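Local coordinates for protein dTDP-4-dehydrorhamnose 3,5-epimerase (Sulfolobus tokodaii, PDB 2B9U) that probably catalyses the epimerisation of a dTDP-4-keto-6-deoxy sugar at two ring carbons on the pathway to dTDP-L-rhamnose, at residues A[51-57]-A[120-126]. Sequence-based numbering, arbitrary orientation.
Sequences FSRKGVV and FQALEDS
S52 and S126 form an antiparallel hydrogen-bonded pair, S52 N giving to S126 O and S126 N to S52 O, each 2.8 Å. Within the type II turn R53–V56, G55 N donates a hydrogen bond to A122 O (2.8 Å) and V56 O accepts one from A122 N (2.9 Å). G55 has phi 94°, where a CB would jam against the carbonyl O of K54, so glycine suits this place.

Side chains bind backbone too. D125, with CG anti to its carbonyl carbon (chi1 -80°), has OD1 accept a hydrogen bond from K54 N at 2.9 Å; aspartate's one-carbon arm lets the amide meet OD1 nearly along its C-O axis. The extended Q121 chain has NE2 donate to G55 O (3.1 Å) from above the carbonyl plane, while OE1 accepts from I154 N. An alanine here is likely to leave I154 N without its acceptor and G55 O without this side-chain donor.

Packing adds to this: V57 CG2 lies against Q121 CG (4.0 Å) and NE2, the small A122 CB fits beside S52 CB, and F120 turns its ring edge to S52 OG, itself hydrogen-bonded to R58 NE. The F51 ring, its edge toward D125 OD2, also meets F26 of the second subunit. Two strand-to-strand connections of the cupin jelly roll are thus joined, 44-52 pairing with 126-133 in one sheet and 57-63 with 116-122 in the other.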
loop_
_atom_site.group_PDB
_atom_site.type_symbol
_atom_site.label_atom_id
_atom_site.label_comp_id
_atom_site.label_asym_id
_atom_site.label_seq_id
_atom_site.Cartn_x
_atom_site.Cartn_y
_atom_site.Cartn_z
ATOM N N PHE A 51 7.634 5.726 8.106
ATOM C CA PHE A 51 7.331 5.559 9.506
ATOM C C PHE A 51 7.754 6.844 10.221
ATOM O O PHE A 51 8.868 7.321 10.050
ATOM C CB PHE A 51 8.058 4.352 10.091
ATOM C CG PHE A 51 8.053 4.325 11.593
ATOM C CD1 PHE A 51 6.855 4.098 12.297
ATOM C CD2 PHE A 51 9.222 4.551 12.310
ATOM C CE1 PHE A 51 6.837 4.091 13.691
ATOM C CE2 PHE A 51 9.207 4.541 13.697
ATOM C CZ PHE A 51 8.011 4.307 14.391
ATOM N N SER A 52 6.848 7.410 11.006
ATOM C CA SER A 52 7.084 8.680 11.647
ATOM C C SER A 52 6.814 8.539 13.134
ATOM O O SER A 52 5.743 8.096 13.533
ATOM C CB SER A 52 6.192 9.767 11.023
ATOM O OG SER A 52 6.359 9.793 9.603
ATOM N N ARG A 53 7.794 8.918 13.944
ATOM C CA ARG A 53 7.646 8.949 15.396
ATOM C C ARG A 53 6.709 10.077 15.754
ATOM O O ARG A 53 6.599 11.037 15.004
ATOM C CB ARG A 53 9.012 9.143 16.060
ATOM C CG ARG A 53 9.904 7.925 15.904
ATOM C CD ARG A 53 11.352 8.198 16.230
ATOM N NE ARG A 53 12.149 6.981 16.047
ATOM C CZ ARG A 53 13.419 6.835 16.418
ATOM N NH1 ARG A 53 14.073 7.824 17.022
ATOM N NH2 ARG A 53 14.036 5.682 16.193
ATOM N N LYS A 54 6.035 9.962 16.895
ATOM C CA LYS A 54 5.109 10.997 17.362
ATOM C C LYS A 54 5.724 12.397 17.346
ATOM O O LYS A 54 6.848 12.612 17.817
ATOM C CB LYS A 54 4.600 10.655 18.761
ATOM C CG LYS A 54 3.661 11.674 19.399
ATOM C CD LYS A 54 3.109 11.167 20.740
ATOM C CE LYS A 54 2.341 12.270 21.481
ATOM N NZ LYS A 54 1.856 11.853 22.846
ATOM N N GLY A 55 4.969 13.343 16.788
ATOM C CA GLY A 55 5.387 14.733 16.725
ATOM C C GLY A 55 6.096 15.107 15.441
ATOM O O GLY A 55 6.309 16.300 15.167
ATOM N N VAL A 56 6.477 14.097 14.662
ATOM C CA VAL A 56 7.155 14.333 13.390
ATOM C C VAL A 56 6.232 15.128 12.470
ATOM O O VAL A 56 5.033 14.857 12.415
ATOM C CB VAL A 56 7.629 12.992 12.730
ATOM C CG1 VAL A 56 7.867 13.149 11.234
ATOM C CG2 VAL A 56 8.882 12.481 13.435
ATOM N N VAL A 57 6.796 16.122 11.785
ATOM C CA VAL A 57 6.116 16.819 10.707
ATOM C C VAL A 57 6.874 16.560 9.414
ATOM O O VAL A 57 8.103 16.670 9.386
ATOM C CB VAL A 57 6.065 18.346 10.973
ATOM C CG1 VAL A 57 5.485 19.089 9.766
ATOM C CG2 VAL A 57 5.277 18.652 12.246
ATOM N N PHE A 120 1.776 16.292 6.972
ATOM C CA PHE A 120 1.076 15.783 8.143
ATOM C C PHE A 120 1.953 15.883 9.374
ATOM O O PHE A 120 3.177 15.954 9.259
ATOM C CB PHE A 120 0.610 14.326 7.954
ATOM C CG PHE A 120 1.735 13.332 7.772
ATOM C CD1 PHE A 120 2.333 12.713 8.874
ATOM C CD2 PHE A 120 2.175 12.990 6.501
ATOM C CE1 PHE A 120 3.344 11.785 8.709
ATOM C CE2 PHE A 120 3.202 12.056 6.329
ATOM C CZ PHE A 120 3.784 11.455 7.422
ATOM N N GLN A 121 1.312 15.890 10.538
ATOM C CA GLN A 121 1.989 15.578 11.783
ATOM C C GLN A 121 1.543 14.216 12.324
ATOM O O GLN A 121 0.342 13.906 12.368
ATOM C CB GLN A 121 1.789 16.668 12.837
ATOM C CG GLN A 121 2.601 16.404 14.113
ATOM C CD GLN A 121 2.585 17.561 15.080
ATOM O OE1 GLN A 121 1.530 18.113 15.400
ATOM N NE2 GLN A 121 3.756 17.923 15.568
ATOM N N ALA A 122 2.519 13.396 12.710
ATOM C CA ALA A 122 2.219 12.134 13.386
ATOM C C ALA A 122 1.727 12.426 14.811
ATOM O O ALA A 122 2.421 13.084 15.598
ATOM C CB ALA A 122 3.443 11.211 13.379
ATOM N N LEU A 123 0.507 11.966 15.112
ATOM C CA LEU A 123 -0.123 12.167 16.409
ATOM C C LEU A 123 0.316 11.065 17.381
ATOM O O LEU A 123 0.341 11.239 18.599
ATOM C CB LEU A 123 -1.664 12.224 16.253
ATOM C CG LEU A 123 -2.198 13.304 15.298
ATOM C CD1 LEU A 123 -3.707 13.286 15.206
ATOM C CD2 LEU A 123 -1.727 14.723 15.668
ATOM N N GLU A 124 0.660 9.930 16.790
ATOM C CA GLU A 124 1.228 8.771 17.436
ATOM C C GLU A 124 2.317 8.357 16.461
ATOM O O GLU A 124 2.373 8.875 15.333
ATOM C CB GLU A 124 0.200 7.620 17.479
ATOM C CG GLU A 124 -0.962 7.766 18.429
ATOM C CD GLU A 124 -1.943 6.584 18.350
ATOM O OE1 GLU A 124 -1.572 5.473 17.877
ATOM O OE2 GLU A 124 -3.112 6.776 18.762
ATOM N N ASP A 125 3.143 7.403 16.870
ATOM C CA ASP A 125 4.042 6.689 15.956
ATOM C C ASP A 125 3.164 6.116 14.865
ATOM O O ASP A 125 2.214 5.387 15.172
ATOM C CB ASP A 125 4.754 5.538 16.677
ATOM C CG ASP A 125 5.952 5.993 17.505
ATOM O OD1 ASP A 125 6.141 7.209 17.713
ATOM O OD2 ASP A 125 6.717 5.104 17.949
ATOM N N SER A 126 3.461 6.460 13.610
ATOM C CA SER A 126 2.570 6.164 12.475
ATOM C C SER A 126 3.263 5.648 11.213
ATOM O O SER A 126 4.340 6.129 10.833
ATOM C CB SER A 126 1.786 7.415 12.060
ATOM O OG SER A 126 0.969 7.878 13.103
HETATM O O HOH W 1 4.833 8.123 8.598
#